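Local coordinates for protein NH(3)-dependent NAD(+) synthetase (Francisella tularensis subsp. holarctica LVS, PDB 3FIU) that belongs to the NAD synthase family and has a parallel-sheet alpha/beta fold of the HUP clan, with a pocket for adenosine monophosphate and pyrophosphate, at residues Ile40-Lys51 with Val174-Val183; Ile138-Trp148 with Ala161-Lys171. One frame throughout, in Å; residues are numbered along the deposited sequence.

Overall arrangement
Contacts 1 and 2 meet around one magnesium ion, their centres 12 Å apart, and both touch the bound adenosine monophosphate and pyrophosphate. D41 of contact 1 and E147 of contact 2 each give the metal a carboxylate oxygen; D41 OD2 and E147 OE1 stand 2.9 Å apart, with the shared cation probably offsetting their like charges. The other oxygen, D41 OD1, makes a salt bridge of 2.8 Å to K171 NZ, so the lysine that opens helix 171-180 ties the two contacts together. L166 also packs on helix 40-51. Along the chain, 138-148 with 161-171 is nested inside the loop closed by 40-51 with 174-183.

Contact 1: residues Ile40-Lys51 with Val174-Val183; sequences IDSAVAASLAVK and VFELGKYLDV. With MG (magnesium ion), chain E; POP (pyrophosphate 2-), chain H; AMP (adenosine monophosphate), chain G.
Where the S-G-G-I-D-S pyrophosphate-binding loop turns into helix 40-51, I40 packs on F175 of helix 171-180. The two branches of I40 divide the work. Methyl CG2 sits over the ring face as a CH-pi contact, 4.3 Å from the centroid, while CG1, anti to the backbone N (chi1 -169°), touches F175 CD2 at 3.7 Å and carries CD1 on between the ring and V183. The short helical segments approach to 9.3 Å with 52° between their directions, and G178 lies near their crossing: having no side chain, it lets I40 CD1 lie by its CA and V44 CG2 come within 3.6 Å of its N. V44 CG1 meets L177 CB at 3.8 Å. L181 CD1 rests among V44, S47 and L48. A Schellman motif with D182 as its C-prime residue ends the helix and turns V183 back onto A43. S47 OG bonds to A43 O at 2.9 Å, on the opposite carbonyl face from S47 N, and water 1 donates to S47 OG and L181 O, bridging helix 40-51 to the loop after helix 171-180. At the ligand end D41 OD2 binds magnesium at 2.1 Å, while OD1, partner of K171, lies against V174 CG1. Pyrophosphate O1 is gripped twice, by S42 OG and by S42 N (2.8 Å), at a helix N-terminus that probably helps offset its charge, as in the PP-loop proteins of the HUP clan.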
loop_
_atom_site.group_PDB
_atom_site.type_symbol
_atom_site.label_atom_id
_atom_site.label_comp_id
_atom_site.label_asym_id
_atom_site.label_seq_id
_atom_site.Cartn_x
_atom_site.Cartn_y
_atom_site.Cartn_z
ATOM N N ILE A 40 10.538 3.568 -19.616
ATOM C CA ILE A 40 11.555 4.575 -19.319
ATOM C C ILE A 40 11.682 4.972 -17.833
ATOM O O ILE A 40 12.791 5.211 -17.352
ATOM C CB ILE A 40 11.290 5.864 -20.151
ATOM C CG1 ILE A 40 12.476 6.815 -20.050
ATOM C CG2 ILE A 40 9.986 6.602 -19.669
ATOM C CD1 ILE A 40 13.696 6.271 -20.689
ATOM N N ASP A 41 10.563 5.058 -17.106
ATOM C CA ASP A 41 10.602 5.541 -15.697
ATOM C C ASP A 41 11.406 4.572 -14.856
ATOM O O ASP A 41 12.306 4.972 -14.115
ATOM C CB ASP A 41 9.196 5.672 -15.071
ATOM C CG ASP A 41 8.298 6.680 -15.776
ATOM O OD1 ASP A 41 8.807 7.680 -16.332
ATOM O OD2 ASP A 41 7.051 6.449 -15.745
ATOM N N SER A 42 11.093 3.279 -14.978
ATOM C CA SER A 42 11.816 2.289 -14.170
ATOM C C SER A 42 13.241 2.109 -14.681
ATOM O O SER A 42 14.155 1.880 -13.878
ATOM C CB SER A 42 11.082 0.946 -14.096
ATOM O OG SER A 42 10.772 0.467 -15.409
ATOM N N ALA A 43 13.441 2.263 -15.995
ATOM C CA ALA A 43 14.801 2.199 -16.545
ATOM C C ALA A 43 15.710 3.292 -15.926
ATOM O O ALA A 43 16.852 3.028 -15.469
ATOM C CB ALA A 43 14.772 2.286 -18.070
ATOM N N VAL A 44 15.212 4.526 -15.934
ATOM C CA VAL A 44 15.965 5.668 -15.379
ATOM C C VAL A 44 16.207 5.473 -13.878
ATOM O O VAL A 44 17.338 5.624 -13.394
ATOM C CB VAL A 44 15.237 7.018 -15.696
ATOM C CG1 VAL A 44 15.858 8.212 -14.912
ATOM C CG2 VAL A 44 15.257 7.318 -17.237
ATOM N N ALA A 45 15.144 5.168 -13.136
ATOM C CA ALA A 45 15.261 4.929 -11.697
ATOM C C ALA A 45 16.307 3.828 -11.361
ATOM O O ALA A 45 17.163 4.020 -10.472
ATOM C CB ALA A 45 13.879 4.587 -11.121
ATOM N N ALA A 46 16.276 2.711 -12.095
ATOM C CA ALA A 46 17.279 1.631 -11.905
ATOM C C ALA A 46 18.724 2.103 -12.179
ATOM O O ALA A 46 19.641 1.840 -11.393
ATOM C CB ALA A 46 16.934 0.404 -12.782
ATOM N N SER A 47 18.907 2.806 -13.288
ATOM C CA SER A 47 20.200 3.377 -13.661
ATOM C C SER A 47 20.774 4.322 -12.584
ATOM O O SER A 47 21.963 4.258 -12.259
ATOM C CB SER A 47 20.094 4.106 -14.995
ATOM O OG SER A 47 19.656 3.217 -16.022
ATOM N N LEU A 48 19.929 5.191 -12.043
ATOM C CA LEU A 48 20.347 6.063 -10.936
ATOM C C LEU A 48 20.763 5.262 -9.710
ATOM O O LEU A 48 21.806 5.547 -9.092
ATOM C CB LEU A 48 19.231 7.058 -10.586
ATOM C CG LEU A 48 18.816 8.068 -11.670
ATOM C CD1 LEU A 48 17.494 8.735 -11.296
ATOM C CD2 LEU A 48 19.888 9.120 -11.894
ATOM N N ALA A 49 19.954 4.260 -9.345
ATOM C CA ALA A 49 20.251 3.433 -8.178
ATOM C C ALA A 49 21.621 2.805 -8.351
ATOM O O ALA A 49 22.462 2.858 -7.436
ATOM C CB ALA A 49 19.216 2.343 -8.003
ATOM N N VAL A 50 21.850 2.226 -9.532
ATOM C CA VAL A 50 23.123 1.564 -9.825
ATOM C C VAL A 50 24.312 2.511 -9.636
ATOM O O VAL A 50 25.356 2.095 -9.127
ATOM C CB VAL A 50 23.141 0.928 -11.224
ATOM C CG1 VAL A 50 24.542 0.441 -11.537
ATOM C CG2 VAL A 50 22.161 -0.244 -11.245
ATOM N N LYS A 51 24.138 3.776 -10.018
ATOM C CA LYS A 51 25.210 4.778 -9.899
ATOM C C LYS A 51 25.621 5.121 -8.469
ATOM O O LYS A 51 26.720 5.638 -8.251
ATOM C CB LYS A 51 24.830 6.061 -10.631
ATOM C CG LYS A 51 24.886 5.931 -12.157
ATOM C CD LYS A 51 25.426 7.182 -12.796
ATOM C CE LYS A 51 25.673 6.960 -14.270
ATOM N NZ LYS A 51 26.827 6.053 -14.500
ATOM N N VAL A 174 12.459 13.069 -17.584
ATOM C CA VAL A 174 12.772 11.638 -17.428
ATOM C C VAL A 174 13.484 11.112 -18.700
ATOM O O VAL A 174 14.519 10.433 -18.604
ATOM C CB VAL A 174 11.520 10.813 -17.083
ATOM C CG1 VAL A 174 11.842 9.289 -17.042
ATOM C CG2 VAL A 174 10.916 11.300 -15.723
ATOM N N PHE A 175 12.939 11.431 -19.870
ATOM C CA PHE A 175 13.566 11.008 -21.124
ATOM C C PHE A 175 14.975 11.594 -21.300
ATOM O O PHE A 175 15.884 10.908 -21.771
ATOM C CB PHE A 175 12.684 11.340 -22.315
ATOM C CG PHE A 175 11.597 10.335 -22.571
ATOM C CD1 PHE A 175 10.265 10.696 -22.460
ATOM C CD2 PHE A 175 11.907 9.042 -22.973
ATOM C CE1 PHE A 175 9.230 9.785 -22.726
ATOM C CE2 PHE A 175 10.874 8.113 -23.230
ATOM C CZ PHE A 175 9.543 8.487 -23.100
ATOM N N GLU A 176 15.155 12.862 -20.924
ATOM C CA GLU A 176 16.475 13.487 -20.968
ATOM C C GLU A 176 17.483 12.740 -20.099
ATOM O O GLU A 176 18.634 12.549 -20.493
ATOM C CB GLU A 176 16.418 14.955 -20.526
ATOM C CG GLU A 176 15.791 15.880 -21.517
ATOM C CD GLU A 176 15.907 17.330 -21.076
ATOM O OE1 GLU A 176 17.044 17.753 -20.735
ATOM O OE2 GLU A 176 14.871 18.034 -21.074
ATOM N N LEU A 177 17.046 12.323 -18.916
ATOM C CA LEU A 177 17.882 11.497 -18.038
ATOM C C LEU A 177 18.184 10.138 -18.666
ATOM O O LEU A 177 19.329 9.663 -18.631
ATOM C CB LEU A 177 17.208 11.313 -16.672
ATOM C CG LEU A 177 17.246 12.510 -15.715
ATOM C CD1 LEU A 177 16.527 12.119 -14.449
ATOM C CD2 LEU A 177 18.688 12.891 -15.427
ATOM N N GLY A 178 17.171 9.537 -19.267
ATOM C CA GLY A 178 17.361 8.280 -20.001
ATOM C C GLY A 178 18.449 8.370 -21.055
ATOM O O GLY A 178 19.352 7.531 -21.101
ATOM N N LYS A 179 18.384 9.400 -21.884
ATOM C CA LYS A 179 19.391 9.639 -22.902
ATOM C C LYS A 179 20.789 9.820 -22.270
ATOM O O LYS A 179 21.771 9.226 -22.731
ATOM C CB LYS A 179 19.002 10.866 -23.707
ATOM C CG LYS A 179 19.864 11.139 -24.936
ATOM C CD LYS A 179 19.429 12.460 -25.575
ATOM C CE LYS A 179 19.861 12.551 -27.043
ATOM N NZ LYS A 179 21.333 12.380 -27.230
ATOM N N TYR A 180 20.873 10.633 -21.217
ATOM C CA TYR A 180 22.143 10.876 -20.518
ATOM C C TYR A 180 22.722 9.596 -19.893
ATOM O O TYR A 180 23.940 9.426 -19.838
ATOM C CB TYR A 180 21.950 11.970 -19.443
ATOM C CG TYR A 180 23.164 12.207 -18.579
ATOM C CD1 TYR A 180 24.272 12.884 -19.086
ATOM C CD2 TYR A 180 23.230 11.726 -17.266
ATOM C CE1 TYR A 180 25.399 13.106 -18.309
ATOM C CE2 TYR A 180 24.360 11.928 -16.487
ATOM C CZ TYR A 180 25.445 12.622 -17.022
ATOM O OH TYR A 180 26.575 12.860 -16.275
ATOM N N LEU A 181 21.841 8.705 -19.425
ATOM C CA LEU A 181 22.246 7.488 -18.732
ATOM C C LEU A 181 22.391 6.272 -19.662
ATOM O O LEU A 181 22.523 5.127 -19.200
ATOM C CB LEU A 181 21.242 7.182 -17.626
ATOM C CG LEU A 181 21.078 8.245 -16.532
ATOM C CD1 LEU A 181 19.805 7.952 -15.708
ATOM C CD2 LEU A 181 22.326 8.328 -15.674
ATOM N N ASP A 182 22.340 6.537 -20.964
ATOM C CA ASP A 182 22.540 5.523 -22.001
ATOM C C ASP A 182 21.571 4.352 -21.909
ATOM O O ASP A 182 21.950 3.200 -22.125
ATOM C CB ASP A 182 24.008 5.044 -22.015
ATOM C CG ASP A 182 24.999 6.211 -22.135
ATOM O OD1 ASP A 182 24.792 7.101 -22.985
ATOM O OD2 ASP A 182 25.972 6.238 -21.371
ATOM N N VAL A 183 20.312 4.656 -21.588
ATOM C CA VAL A 183 19.283 3.646 -21.520
ATOM C C VAL A 183 19.081 3.144 -22.956
ATOM O O VAL A 183 19.117 3.948 -23.874
ATOM C CB VAL A 183 17.979 4.279 -20.908
ATOM C CG1 VAL A 183 16.742 3.493 -21.232
ATOM C CG2 VAL A 183 18.122 4.473 -19.377
HETATM MG MG MG E . 5.674 4.870 -15.436
HETATM P P1 POP H . 7.590 2.559 -16.752
HETATM O O1 POP H . 9.039 2.223 -16.494
HETATM O O2 POP H . 6.961 3.216 -15.556
HETATM O O3 POP H . 6.740 1.369 -17.168
HETATM O O POP H . 7.552 3.675 -17.930
HETATM P P2 POP H . 6.178 4.263 -18.532
HETATM O O4 POP H . 5.419 4.995 -17.437
HETATM O O5 POP H . 6.700 5.241 -19.546
HETATM O O6 POP H . 5.328 3.212 -19.203
HETATM P P AMP G . 3.581 2.156 -15.493
HETATM O O1P AMP G . 3.894 3.597 -15.132
HETATM O O2P AMP G . 2.177 1.735 -15.029
HETATM O O3P AMP G . 3.904 1.679 -16.865
HETATM O "O5'" AMP G . 4.483 1.242 -14.495
HETATM C "C5'" AMP G . 4.621 1.640 -13.115
HETATM C "C4'" AMP G . 5.741 0.821 -12.497
HETATM O "O4'" AMP G . 5.312 -0.515 -12.204
HETATM C "C3'" AMP G . 6.930 0.618 -13.426
HETATM O "O3'" AMP G . 7.742 1.783 -13.392
HETATM C "C2'" AMP G . 7.612 -0.592 -12.795
HETATM O "O2'" AMP G . 8.466 -0.201 -11.697
HETATM C "C1'" AMP G . 6.425 -1.412 -12.282
HETATM N N9 AMP G . 6.083 -2.438 -13.295
HETATM C C8 AMP G . 5.096 -2.380 -14.229
HETATM N N7 AMP G . 5.084 -3.497 -15.002
HETATM C C5 AMP G . 6.109 -4.271 -14.572
HETATM C C6 AMP G . 6.644 -5.595 -14.940
HETATM N N6 AMP G . 6.114 -6.289 -15.975
HETATM N N1 AMP G . 7.688 -6.032 -14.211
HETATM C C2 AMP G . 8.253 -5.348 -13.195
HETATM N N3 AMP G . 7.808 -4.130 -12.779
HETATM C C4 AMP G . 6.750 -3.581 -13.440
HETATM O O HOH W 1 21.547 3.071 -17.846
HETATM O O HOH W 2 6.062 5.025 -13.232
#

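Contact 2: residues Ile138-Trp148 with Ala161-Lys171; sequences IVIGTDNACEW and ADILPLVNLKK. With MG (magnesium ion), chain E; AMP (adenosine monophosphate), chain G; POP (pyrophosphate 2-), chain H.
Segment 161-171 follows 138-148 in the same direction, starting beside the end of strand 137-139, outermost in this chain's sheet. G141 N donates to I163 O (2.8 Å), nearly in line with the carbonyl, and I163 N weakly to V139 O (3.4 Å), closing a single bridge between I140 and I163. D162 N also donates to V139 O (2.9 Å), giving that carbonyl a second, stronger donor. Two overlapping type I turns, L164-V167 and L166-L169, bring L169 O to accept from A145 N. D162 OD2 takes V139 N from above its carboxylate plane, nearly straight (171°); OD1 goes to Y129 and to K155 of the second subunit. G141 is tightly packed, its CA 3.3 Å from A161 CB. N144 and E147 form a capping box at the start of helix 145-150: chi1 of 58° turns the N144 amide back, OD1 accepting from E147 N (2.9 Å) and E147 OE2 from N144 N. E147 thus presents OE1 to magnesium at 2.2 Å, while water 2 spans the metal, OE2 and T142 OG1. V167 CG2 lies over the W148 indole, 3.7 Å from CG, with L164 CD1 on the same face. K171 NZ donates to pyrophosphate O5 at 2.7 Å.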
loop_
_atom_site.group_PDB
_atom_site.type_symbol
_atom_site.label_atom_id
_atom_site.label_comp_id
_atom_site.label_asym_id
_atom_site.label_seq_id
_atom_site.Cartn_x
_atom_site.Cartn_y
_atom_site.Cartn_z
ATOM N N ILE A 138 15.614 -0.933 0.264
ATOM C CA ILE A 138 14.410 -0.106 0.132
ATOM C C ILE A 138 13.841 -0.158 -1.285
ATOM O O ILE A 138 14.589 -0.355 -2.233
ATOM C CB ILE A 138 14.592 1.336 0.624
ATOM C CG1 ILE A 138 15.761 2.052 -0.091
ATOM C CG2 ILE A 138 14.779 1.315 2.113
ATOM C CD1 ILE A 138 15.812 3.584 0.245
ATOM N N VAL A 139 12.521 0.010 -1.406
ATOM C CA VAL A 139 11.829 -0.133 -2.684
ATOM C C VAL A 139 11.754 1.223 -3.357
ATOM O O VAL A 139 11.152 2.179 -2.827
ATOM C CB VAL A 139 10.373 -0.686 -2.492
ATOM C CG1 VAL A 139 9.640 -0.730 -3.845
ATOM C CG2 VAL A 139 10.411 -2.041 -1.847
ATOM N N ILE A 140 12.359 1.314 -4.532
ATOM C CA ILE A 140 12.296 2.540 -5.322
ATOM C C ILE A 140 11.013 2.589 -6.134
ATOM O O ILE A 140 10.779 1.706 -6.989
ATOM C CB ILE A 140 13.462 2.625 -6.299
ATOM C CG1 ILE A 140 14.784 2.690 -5.538
ATOM C CG2 ILE A 140 13.234 3.872 -7.232
ATOM C CD1 ILE A 140 16.019 2.713 -6.414
ATOM N N GLY A 141 10.182 3.604 -5.889
ATOM C CA GLY A 141 8.996 3.843 -6.710
ATOM C C GLY A 141 9.359 4.746 -7.886
ATOM O O GLY A 141 10.228 5.601 -7.772
ATOM N N THR A 142 8.699 4.535 -9.025
ATOM C CA THR A 142 9.152 5.160 -10.282
ATOM C C THR A 142 8.258 6.308 -10.760
ATOM O O THR A 142 8.491 6.855 -11.842
ATOM C CB THR A 142 9.231 4.130 -11.414
ATOM O OG1 THR A 142 7.920 3.658 -11.691
ATOM C CG2 THR A 142 10.166 2.943 -11.043
ATOM N N ASP A 143 7.229 6.643 -9.977
ATOM C CA ASP A 143 6.269 7.743 -10.315
ATOM C C ASP A 143 7.018 9.032 -10.679
ATOM O O ASP A 143 7.904 9.476 -9.935
ATOM C CB ASP A 143 5.313 8.015 -9.152
ATOM C CG ASP A 143 4.645 6.737 -8.636
ATOM O OD1 ASP A 143 3.460 6.515 -8.952
ATOM O OD2 ASP A 143 5.318 5.935 -7.945
ATOM N N ASN A 144 6.676 9.609 -11.837
ATOM C CA ASN A 144 7.221 10.903 -12.236
ATOM C C ASN A 144 6.142 11.967 -11.931
ATOM O O ASN A 144 5.031 11.602 -11.492
ATOM C CB ASN A 144 7.635 10.911 -13.721
ATOM C CG ASN A 144 6.481 10.576 -14.654
ATOM O OD1 ASN A 144 5.414 11.164 -14.558
ATOM N ND2 ASN A 144 6.691 9.608 -15.554
ATOM N N ALA A 145 6.451 13.256 -12.133
ATOM C CA ALA A 145 5.485 14.321 -11.772
ATOM C C ALA A 145 4.162 14.221 -12.522
ATOM O O ALA A 145 3.108 14.568 -11.954
ATOM C CB ALA A 145 6.088 15.719 -11.915
ATOM N N CYS A 146 4.209 13.737 -13.769
ATOM C CA CYS A 146 2.977 13.553 -14.575
ATOM C C CYS A 146 2.048 12.481 -14.012
ATOM O O CYS A 146 0.852 12.732 -13.769
ATOM C CB CYS A 146 3.292 13.226 -16.027
ATOM S SG CYS A 146 4.360 14.441 -16.866
ATOM N N GLU A 147 2.587 11.272 -13.828
ATOM C CA GLU A 147 1.818 10.189 -13.206
ATOM C C GLU A 147 1.274 10.596 -11.846
ATOM O O GLU A 147 0.092 10.365 -11.554
ATOM C CB GLU A 147 2.668 8.927 -13.091
ATOM C CG GLU A 147 3.265 8.541 -14.405
ATOM C CD GLU A 147 4.333 7.446 -14.279
ATOM O OE1 GLU A 147 4.254 6.510 -15.079
ATOM O OE2 GLU A 147 5.197 7.498 -13.384
ATOM N N TRP A 148 2.121 11.213 -11.030
ATOM C CA TRP A 148 1.694 11.684 -9.724
ATOM C C TRP A 148 0.473 12.645 -9.828
ATOM O O TRP A 148 -0.615 12.391 -9.260
ATOM C CB TRP A 148 2.869 12.307 -8.948
ATOM C CG TRP A 148 2.602 12.268 -7.456
ATOM C CD1 TRP A 148 2.351 13.332 -6.633
ATOM C CD2 TRP A 148 2.496 11.087 -6.633
ATOM N NE1 TRP A 148 2.121 12.886 -5.343
ATOM C CE2 TRP A 148 2.214 11.517 -5.319
ATOM C CE3 TRP A 148 2.637 9.708 -6.882
ATOM C CZ2 TRP A 148 2.067 10.627 -4.253
ATOM C CZ3 TRP A 148 2.478 8.807 -5.810
ATOM C CH2 TRP A 148 2.191 9.279 -4.515
ATOM N N ALA A 161 5.799 2.844 -2.420
ATOM C CA ALA A 161 7.238 2.600 -2.399
ATOM C C ALA A 161 7.845 3.283 -1.176
ATOM O O ALA A 161 7.127 3.924 -0.419
ATOM C CB ALA A 161 7.883 3.103 -3.701
ATOM N N ASP A 162 9.149 3.125 -0.980
ATOM C CA ASP A 162 9.836 3.751 0.153
ATOM C C ASP A 162 10.410 5.095 -0.247
ATOM O O ASP A 162 10.568 5.983 0.600
ATOM C CB ASP A 162 10.946 2.852 0.672
ATOM C CG ASP A 162 10.429 1.526 1.201
ATOM O OD1 ASP A 162 9.288 1.489 1.726
ATOM O OD2 ASP A 162 11.170 0.522 1.110
ATOM N N ILE A 163 10.719 5.245 -1.544
ATOM C CA ILE A 163 11.461 6.411 -2.008
ATOM C C ILE A 163 11.106 6.662 -3.468
ATOM O O ILE A 163 11.005 5.703 -4.252
ATOM C CB ILE A 163 12.999 6.228 -1.794
ATOM C CG1 ILE A 163 13.750 7.525 -2.093
ATOM C CG2 ILE A 163 13.554 5.040 -2.617
ATOM C CD1 ILE A 163 15.165 7.563 -1.430
ATOM N N LEU A 164 10.892 7.936 -3.797
ATOM C CA LEU A 164 10.417 8.357 -5.112
ATOM C C LEU A 164 11.373 9.385 -5.735
ATOM O O LEU A 164 11.144 10.601 -5.649
ATOM C CB LEU A 164 8.968 8.916 -5.017
ATOM C CG LEU A 164 7.818 8.030 -4.481
ATOM C CD1 LEU A 164 6.468 8.780 -4.507
ATOM C CD2 LEU A 164 7.679 6.724 -5.261
ATOM N N PRO A 165 12.448 8.909 -6.379
ATOM C CA PRO A 165 13.424 9.854 -6.959
ATOM C C PRO A 165 12.926 10.671 -8.157
ATOM O O PRO A 165 13.505 11.716 -8.444
ATOM C CB PRO A 165 14.594 8.951 -7.387
ATOM C CG PRO A 165 13.951 7.603 -7.669
ATOM C CD PRO A 165 12.812 7.489 -6.626
ATOM N N LEU A 166 11.898 10.208 -8.877
ATOM C CA LEU A 166 11.508 10.858 -10.125
ATOM C C LEU A 166 10.296 11.775 -9.980
ATOM O O LEU A 166 9.854 12.388 -10.956
ATOM C CB LEU A 166 11.229 9.825 -11.252
ATOM C CG LEU A 166 12.334 8.776 -11.491
ATOM C CD1 LEU A 166 11.921 7.885 -12.648
ATOM C CD2 LEU A 166 13.671 9.405 -11.777
ATOM N N VAL A 167 9.754 11.868 -8.773
ATOM C CA VAL A 167 8.392 12.398 -8.618
ATOM C C VAL A 167 8.297 13.922 -8.887
ATOM O O VAL A 167 7.219 14.427 -9.144
ATOM C CB VAL A 167 7.805 11.978 -7.228
ATOM C CG1 VAL A 167 8.413 12.832 -6.098
ATOM C CG2 VAL A 167 6.249 11.977 -7.228
ATOM N N ASN A 168 9.413 14.639 -8.845
ATOM C CA ASN A 168 9.435 16.060 -9.241
ATOM C C ASN A 168 9.709 16.286 -10.737
ATOM O O ASN A 168 9.665 17.422 -11.204
ATOM C CB ASN A 168 10.443 16.861 -8.415
ATOM C CG ASN A 168 10.113 16.883 -6.954
ATOM O OD1 ASN A 168 8.966 16.718 -6.560
ATOM N ND2 ASN A 168 11.129 17.069 -6.138
ATOM N N LEU A 169 9.936 15.210 -11.497
ATOM C CA LEU A 169 10.312 15.333 -12.919
ATOM C C LEU A 169 9.168 15.236 -13.930
ATOM O O LEU A 169 8.305 14.350 -13.844
ATOM C CB LEU A 169 11.356 14.256 -13.270
ATOM C CG LEU A 169 12.695 14.236 -12.532
ATOM C CD1 LEU A 169 13.527 13.018 -12.945
ATOM C CD2 LEU A 169 13.492 15.508 -12.755
ATOM N N LYS A 170 9.192 16.133 -14.915
ATOM C CA LYS A 170 8.300 16.061 -16.072
ATOM C C LYS A 170 8.742 14.878 -16.923
ATOM O O LYS A 170 9.906 14.461 -16.858
ATOM C CB LYS A 170 8.440 17.322 -16.930
ATOM C CG LYS A 170 7.792 18.575 -16.334
ATOM C CD LYS A 170 8.086 19.795 -17.235
ATOM C CE LYS A 170 9.491 20.331 -17.006
ATOM N NZ LYS A 170 9.949 21.237 -18.119
ATOM N N LYS A 171 7.839 14.369 -17.740
ATOM C CA LYS A 171 8.161 13.180 -18.542
ATOM C C LYS A 171 9.349 13.454 -19.489
ATOM O O LYS A 171 10.247 12.628 -19.642
ATOM C CB LYS A 171 6.920 12.716 -19.309
ATOM C CG LYS A 171 7.067 11.332 -19.965
ATOM C CD LYS A 171 7.070 10.240 -18.883
ATOM C CE LYS A 171 7.140 8.841 -19.527
ATOM N NZ LYS A 171 6.979 7.748 -18.457
HETATM MG MG MG E . 5.674 4.870 -15.436
HETATM P P AMP G . 3.581 2.156 -15.493
HETATM O O1P AMP G . 3.894 3.597 -15.132
HETATM O O2P AMP G . 2.177 1.735 -15.029
HETATM O O3P AMP G . 3.904 1.679 -16.865
HETATM O "O5'" AMP G . 4.483 1.242 -14.495
HETATM C "C5'" AMP G . 4.621 1.640 -13.115
HETATM C "C4'" AMP G . 5.741 0.821 -12.497
HETATM O "O4'" AMP G . 5.312 -0.515 -12.204
HETATM C "C3'" AMP G . 6.930 0.618 -13.426
HETATM O "O3'" AMP G . 7.742 1.783 -13.392
HETATM C "C2'" AMP G . 7.612 -0.592 -12.795
HETATM O "O2'" AMP G . 8.466 -0.201 -11.697
HETATM C "C1'" AMP G . 6.425 -1.412 -12.282
HETATM N N9 AMP G . 6.083 -2.438 -13.295
HETATM C C8 AMP G . 5.096 -2.380 -14.229
HETATM N N7 AMP G . 5.084 -3.497 -15.002
HETATM C C5 AMP G . 6.109 -4.271 -14.572
HETATM C C6 AMP G . 6.644 -5.595 -14.940
HETATM N N6 AMP G . 6.114 -6.289 -15.975
HETATM N N1 AMP G . 7.688 -6.032 -14.211
HETATM C C2 AMP G . 8.253 -5.348 -13.195
HETATM N N3 AMP G . 7.808 -4.130 -12.779
HETATM C C4 AMP G . 6.750 -3.581 -13.440
HETATM P P1 POP H . 7.590 2.559 -16.752
HETATM O O1 POP H . 9.039 2.223 -16.494
HETATM O O2 POP H . 6.961 3.216 -15.556
HETATM O O3 POP H . 6.740 1.369 -17.168
HETATM O O POP H . 7.552 3.675 -17.930
HETATM P P2 POP H . 6.178 4.263 -18.532
HETATM O O4 POP H . 5.419 4.995 -17.437
HETATM O O5 POP H . 6.700 5.241 -19.546
HETATM O O6 POP H . 5.328 3.212 -19.203
HETATM O O HOH W 3 9.839 8.231 -8.347
HETATM O O HOH W 2 6.062 5.025 -13.232
HETATM O O HOH W 4 4.636 8.256 -17.173
#